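Long-range contacts in probable LacI-family transcriptional regulator (Corynebacterium glutamicum ATCC 13032, PDB 3BIL), which probably binds cis-regulatory DNA and controls transcription, as other LacI-family regulators do, though its own function has not been established: residues 78-83 against 294-299; 148-153 against 161-166. All blocks are in the same frame, centred on the assembly; numbering follows the deposited sequence.

Interactions 1 and 2 illustrate how the C-terminal ends of two neighbouring strands and the starts of two helices are joined by polar side chains. Their centres lie 13 Å apart, and 148-153 and 161-166 are nested within the chain loop closed by 78-83 and 294-299. Two probable hydrogen bonds connect them: Y80 OH lies 2.8 Å from D152 OD2, and Q294 OE1 lies 2.9 Å from S166 OG. L299 CD2 also packs 3.4 Å from A164 O. Both contacts belong to the periplasmic-binding-protein-like region. In relatives, the cleft between its two lobes takes up the effector; the junction formed by D152, Q294 and Y80 is consistent with a place near that cleft.

Interaction 1: 78-83 against 294-299; sequences NHYFAA and QNVEQL
The ring of Y80 meets V296 and Q294 where the start of helix 79-94 comes near that of helix 296-308, which begins just after strand 291-293 in the periplasmic-binding-protein-like region; its contacts are mainly van der Waals in kind. From one side V296 CG1 comes over the ring face in a CH-pi contact, 4.1 Å from the centroid and 29° off the ring normal, with its nearest approach of 3.6 Å to Y80 CE1. The two side chains slide past each other in opposite directions. On the other side of the ring plane lies the amide of Q294, tilted only 10° from the ring; its NE2 is 3.5 Å from Y80 CE1, in an oblique position. A smaller apolar touch, A83 CB 4.4 Å from V296 CG2, extends the contact, and the methyl L299 CD1 lies 4.2 Å from the hydroxyl Y80 OH.

The polar chemistry sits mostly around these contacts. N78 is the N-cap of helix 79-94, and its OD1 accepts from Y80 N at 2.9 Å, in the carbonyl plane and on a lone pair. With CG anti to the backbone N (chi1 171°), the Y80 ring reaches out toward 294-299. Beyond the contact, Q294 OE1 bonds to S166 and NE2 weakly to D277, while the Y80 hydroxyl has a weak bond to D152. H79 stacks on H279 nearby.

A phenol ring held between a valine methyl and a flat amide suggests that van der Waals packing governs the fit, while bonds to S166 and, more weakly, to D152 and D277 probably steer the polar ends.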
loop_
_atom_site.group_PDB
_atom_site.type_symbol
_atom_site.label_atom_id
_atom_site.label_comp_id
_atom_site.label_asym_id
_atom_site.label_seq_id
_atom_site.Cartn_x
_atom_site.Cartn_y
_atom_site.Cartn_z
ATOM N N ASN A 78 4.014 3.372 -1.133
ATOM C CA ASN A 78 4.777 2.247 -1.642
ATOM C C ASN A 78 4.484 0.991 -0.795
ATOM O O ASN A 78 4.718 0.948 0.433
ATOM C CB ASN A 78 6.272 2.540 -1.699
ATOM C CG ASN A 78 7.020 1.606 -2.658
ATOM O OD1 ASN A 78 6.880 0.389 -2.601
ATOM N ND2 ASN A 78 7.825 2.186 -3.535
ATOM N N HIS A 79 3.937 -0.019 -1.458
ATOM C CA HIS A 79 3.510 -1.193 -0.769
ATOM C C HIS A 79 4.730 -1.911 -0.245
ATOM O O HIS A 79 4.658 -2.584 0.782
ATOM C CB HIS A 79 2.699 -2.086 -1.692
ATOM C CG HIS A 79 2.526 -3.483 -1.183
ATOM N ND1 HIS A 79 3.368 -4.517 -1.545
ATOM C CD2 HIS A 79 1.608 -4.018 -0.343
ATOM C CE1 HIS A 79 2.968 -5.632 -0.957
ATOM N NE2 HIS A 79 1.908 -5.354 -0.215
ATOM N N TYR A 80 5.860 -1.751 -0.920
ATOM C CA TYR A 80 7.086 -2.390 -0.468
ATOM C C TYR A 80 7.590 -1.832 0.860
ATOM O O TYR A 80 7.947 -2.577 1.765
ATOM C CB TYR A 80 8.157 -2.239 -1.519
ATOM C CG TYR A 80 9.528 -2.672 -1.070
ATOM C CD1 TYR A 80 9.941 -4.004 -1.182
ATOM C CD2 TYR A 80 10.424 -1.739 -0.554
ATOM C CE1 TYR A 80 11.193 -4.388 -0.802
ATOM C CE2 TYR A 80 11.677 -2.117 -0.155
ATOM C CZ TYR A 80 12.057 -3.442 -0.288
ATOM O OH TYR A 80 13.324 -3.778 0.094
ATOM N N PHE A 81 7.631 -0.515 0.963
ATOM C CA PHE A 81 8.047 0.113 2.167
ATOM C C PHE A 81 7.009 -0.024 3.303
ATOM O O PHE A 81 7.374 0.066 4.483
ATOM C CB PHE A 81 8.355 1.577 1.876
ATOM C CG PHE A 81 9.625 1.788 1.113
ATOM C CD1 PHE A 81 10.836 1.286 1.590
ATOM C CD2 PHE A 81 9.621 2.505 -0.073
ATOM C CE1 PHE A 81 12.037 1.494 0.875
ATOM C CE2 PHE A 81 10.808 2.735 -0.787
ATOM C CZ PHE A 81 12.024 2.221 -0.329
ATOM N N ALA A 82 5.727 -0.221 2.962
ATOM C CA ALA A 82 4.717 -0.481 3.998
ATOM C C ALA A 82 4.841 -1.944 4.471
ATOM O O ALA A 82 4.676 -2.255 5.661
ATOM C CB ALA A 82 3.318 -0.168 3.490
ATOM N N ALA A 83 5.166 -2.840 3.540
ATOM C CA ALA A 83 5.490 -4.225 3.906
ATOM C C ALA A 83 6.709 -4.274 4.818
ATOM O O ALA A 83 6.681 -4.916 5.837
ATOM C CB ALA A 83 5.692 -5.099 2.656
ATOM N N GLN A 294 12.212 -9.267 -3.666
ATOM C CA GLN A 294 13.341 -8.839 -2.890
ATOM C C GLN A 294 13.338 -9.369 -1.498
ATOM O O GLN A 294 14.246 -9.054 -0.714
ATOM C CB GLN A 294 13.271 -7.352 -2.743
ATOM C CG GLN A 294 14.022 -6.643 -3.769
ATOM C CD GLN A 294 13.893 -5.218 -3.512
ATOM O OE1 GLN A 294 14.733 -4.632 -2.825
ATOM N NE2 GLN A 294 12.779 -4.642 -3.959
ATOM N N ASN A 295 12.299 -10.115 -1.163
ATOM C CA ASN A 295 12.222 -10.776 0.111
ATOM C C ASN A 295 12.280 -9.807 1.295
ATOM O O ASN A 295 13.165 -9.908 2.146
ATOM C CB ASN A 295 13.316 -11.848 0.201
ATOM C CG ASN A 295 12.838 -13.072 0.924
ATOM O OD1 ASN A 295 12.753 -13.092 2.163
ATOM N ND2 ASN A 295 12.455 -14.095 0.149
ATOM N N VAL A 296 11.302 -8.903 1.346
ATOM C CA VAL A 296 11.223 -7.831 2.345
ATOM C C VAL A 296 11.301 -8.356 3.749
ATOM O O VAL A 296 11.881 -7.694 4.608
ATOM C CB VAL A 296 9.882 -7.062 2.310
ATOM C CG1 VAL A 296 10.140 -5.596 2.430
ATOM C CG2 VAL A 296 9.119 -7.366 1.066
ATOM N N GLU A 297 10.683 -9.517 3.978
ATOM C CA GLU A 297 10.587 -10.124 5.323
ATOM C C GLU A 297 11.974 -10.407 5.929
ATOM O O GLU A 297 12.245 -10.082 7.089
ATOM C CB GLU A 297 9.691 -11.387 5.297
ATOM C CG GLU A 297 9.363 -11.995 6.688
ATOM C CD GLU A 297 8.103 -12.920 6.728
ATOM O OE1 GLU A 297 7.838 -13.517 7.810
ATOM O OE2 GLU A 297 7.386 -13.056 5.699
ATOM N N GLN A 298 12.857 -10.967 5.110
ATOM C CA GLN A 298 14.193 -11.326 5.520
ATOM C C GLN A 298 15.073 -10.094 5.747
ATOM O O GLN A 298 15.916 -10.103 6.623
ATOM C CB GLN A 298 14.792 -12.203 4.440
ATOM C CG GLN A 298 15.890 -13.138 4.873
ATOM C CD GLN A 298 16.390 -13.942 3.694
ATOM O OE1 GLN A 298 17.601 -14.139 3.520
ATOM N NE2 GLN A 298 15.450 -14.383 2.838
ATOM N N LEU A 299 14.877 -9.045 4.944
ATOM C CA LEU A 299 15.638 -7.816 5.096
ATOM C C LEU A 299 15.309 -7.114 6.389
ATOM O O LEU A 299 16.213 -6.631 7.075
ATOM C CB LEU A 299 15.359 -6.872 3.947
ATOM C CG LEU A 299 16.395 -7.114 2.871
ATOM C CD1 LEU A 299 15.819 -6.887 1.458
ATOM C CD2 LEU A 299 17.597 -6.237 3.187
#

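Interaction 2: 148-153 against 161-166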
loop_
_atom_site.group_PDB
_atom_site.type_symbol
_atom_site.label_atom_id
_atom_site.label_comp_id
_atom_site.label_asym_id
_atom_site.label_seq_id
_atom_site.Cartn_x
_atom_site.Cartn_y
_atom_site.Cartn_z
ATOM N N VAL A 148 22.274 3.150 14.675
ATOM C CA VAL A 148 21.640 3.326 13.357
ATOM C C VAL A 148 21.884 2.105 12.470
ATOM O O VAL A 148 22.932 1.452 12.557
ATOM C CB VAL A 148 22.175 4.577 12.591
ATOM C CG1 VAL A 148 21.383 5.825 12.926
ATOM C CG2 VAL A 148 23.665 4.803 12.866
ATOM N N VAL A 149 20.893 1.802 11.632
ATOM C CA VAL A 149 20.958 0.757 10.611
ATOM C C VAL A 149 20.289 1.316 9.374
ATOM O O VAL A 149 19.196 1.877 9.450
ATOM C CB VAL A 149 20.197 -0.525 11.032
ATOM C CG1 VAL A 149 20.281 -1.567 9.938
ATOM C CG2 VAL A 149 20.756 -1.106 12.322
ATOM N N LEU A 150 20.941 1.177 8.233
ATOM C CA LEU A 150 20.343 1.581 6.971
ATOM C C LEU A 150 19.811 0.344 6.232
ATOM O O LEU A 150 20.407 -0.750 6.310
ATOM C CB LEU A 150 21.343 2.349 6.105
ATOM C CG LEU A 150 22.048 3.576 6.701
ATOM C CD1 LEU A 150 23.173 4.003 5.800
ATOM C CD2 LEU A 150 21.103 4.762 6.931
ATOM N N VAL A 151 18.671 0.514 5.554
ATOM C CA VAL A 151 18.026 -0.577 4.819
ATOM C C VAL A 151 17.651 -0.191 3.414
ATOM O O VAL A 151 17.260 0.970 3.158
ATOM C CB VAL A 151 16.721 -1.086 5.497
ATOM C CG1 VAL A 151 17.025 -2.182 6.423
ATOM C CG2 VAL A 151 15.982 0.038 6.217
ATOM N N ASP A 152 17.706 -1.184 2.519
ATOM C CA ASP A 152 17.314 -1.018 1.113
ATOM C C ASP A 152 18.258 -0.112 0.281
ATOM O O ASP A 152 18.702 -0.528 -0.775
ATOM C CB ASP A 152 15.857 -0.531 0.993
ATOM C CG ASP A 152 15.258 -0.828 -0.360
ATOM O OD1 ASP A 152 14.770 0.123 -0.994
ATOM O OD2 ASP A 152 15.275 -2.018 -0.786
ATOM N N ARG A 153 18.551 1.098 0.766
ATOM C CA ARG A 153 19.458 2.037 0.104
ATOM C C ARG A 153 20.751 2.221 0.872
ATOM O O ARG A 153 20.764 2.207 2.098
ATOM C CB ARG A 153 18.806 3.392 -0.073
ATOM C CG ARG A 153 17.744 3.390 -1.088
ATOM C CD ARG A 153 17.146 4.766 -1.221
ATOM N NE ARG A 153 15.903 4.720 -1.990
ATOM C CZ ARG A 153 14.962 5.659 -1.970
ATOM N NH1 ARG A 153 15.119 6.753 -1.229
ATOM N NH2 ARG A 153 13.862 5.507 -2.698
ATOM N N ILE A 161 28.414 2.577 8.687
ATOM C CA ILE A 161 27.074 2.268 9.262
ATOM C C ILE A 161 26.537 0.954 8.735
ATOM O O ILE A 161 26.442 0.787 7.525
ATOM C CB ILE A 161 25.999 3.350 8.991
ATOM C CG1 ILE A 161 26.592 4.752 9.031
ATOM C CG2 ILE A 161 24.851 3.204 9.996
ATOM C CD1 ILE A 161 25.569 5.820 9.223
ATOM N N PRO A 162 26.189 0.022 9.637
ATOM C CA PRO A 162 25.759 -1.289 9.143
ATOM C C PRO A 162 24.554 -1.127 8.219
ATOM O O PRO A 162 23.616 -0.401 8.543
ATOM C CB PRO A 162 25.378 -2.055 10.414
ATOM C CG PRO A 162 25.985 -1.292 11.550
ATOM C CD PRO A 162 26.154 0.125 11.108
ATOM N N THR A 163 24.606 -1.752 7.052
ATOM C CA THR A 163 23.502 -1.693 6.107
ATOM C C THR A 163 23.062 -3.099 5.743
ATOM O O THR A 163 23.896 -3.982 5.583
ATOM C CB THR A 163 23.879 -0.968 4.793
ATOM O OG1 THR A 163 24.988 -1.634 4.198
ATOM C CG2 THR A 163 24.238 0.500 5.018
ATOM N N ALA A 164 21.751 -3.291 5.619
ATOM C CA ALA A 164 21.181 -4.521 5.091
ATOM C C ALA A 164 20.393 -4.157 3.841
ATOM O O ALA A 164 19.410 -3.418 3.929
ATOM C CB ALA A 164 20.277 -5.201 6.124
ATOM N N THR A 165 20.834 -4.667 2.688
ATOM C CA THR A 165 20.251 -4.320 1.404
ATOM C C THR A 165 19.999 -5.583 0.610
ATOM O O THR A 165 20.527 -6.634 0.961
ATOM C CB THR A 165 21.175 -3.402 0.567
ATOM O OG1 THR A 165 22.462 -4.010 0.406
ATOM C CG2 THR A 165 21.313 -2.028 1.212
ATOM N N SER A 166 19.178 -5.497 -0.439
ATOM C CA SER A 166 18.956 -6.641 -1.307
ATOM C C SER A 166 19.962 -6.630 -2.444
ATOM O O SER A 166 20.299 -5.566 -2.949
ATOM C CB SER A 166 17.535 -6.650 -1.859
ATOM O OG SER A 166 17.404 -5.726 -2.929
#
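L150 O is approached by two groups of the neighbouring strand: A164 N donates to it at 3.0 Å, nearly in line with the C=O bond, and T163 CA sends a CA-H toward it from 3.2 Å. Next along, A164 O receives D152 N at 3.1 Å, with the donor tilted 18° from the carbonyl plane, and also a CA-H contact from V151. P162 O completes the ladder by accepting from L150 N at 3.1 Å.

This is the parallel pairing of strands 148-151 and 163-167, within the parallel sheet of one lobe of a periplasmic-binding-protein-like fold; the segments 148-151 and 163-166 run 10° apart. Strand 126-128 pairs with 148-151 on its other edge, and 322-328 with 163-167. The loop between the two strands contains no helix.

On the sheet face toward helix 135-143, T163 turns OG1 between its backbone N and carbonyl carbon (chi1 58°). That leaves CG2 to press against L150 CB at 3.6 Å. At the start of the pair V148 CG2 and I161 CG2 meet at 3.5 Å, their side chains crossing obliquely, with Q142 alongside. V151 and A164 point to the opposite face, under helix 296-308.

Past the strand end D152 sits at the centre of a classic gamma turn, closed by R153 N donating to V151 O at 2.7 Å. T165 CG2 packs on D152 O, and the R153 guanidinium makes a salt bridge with E106.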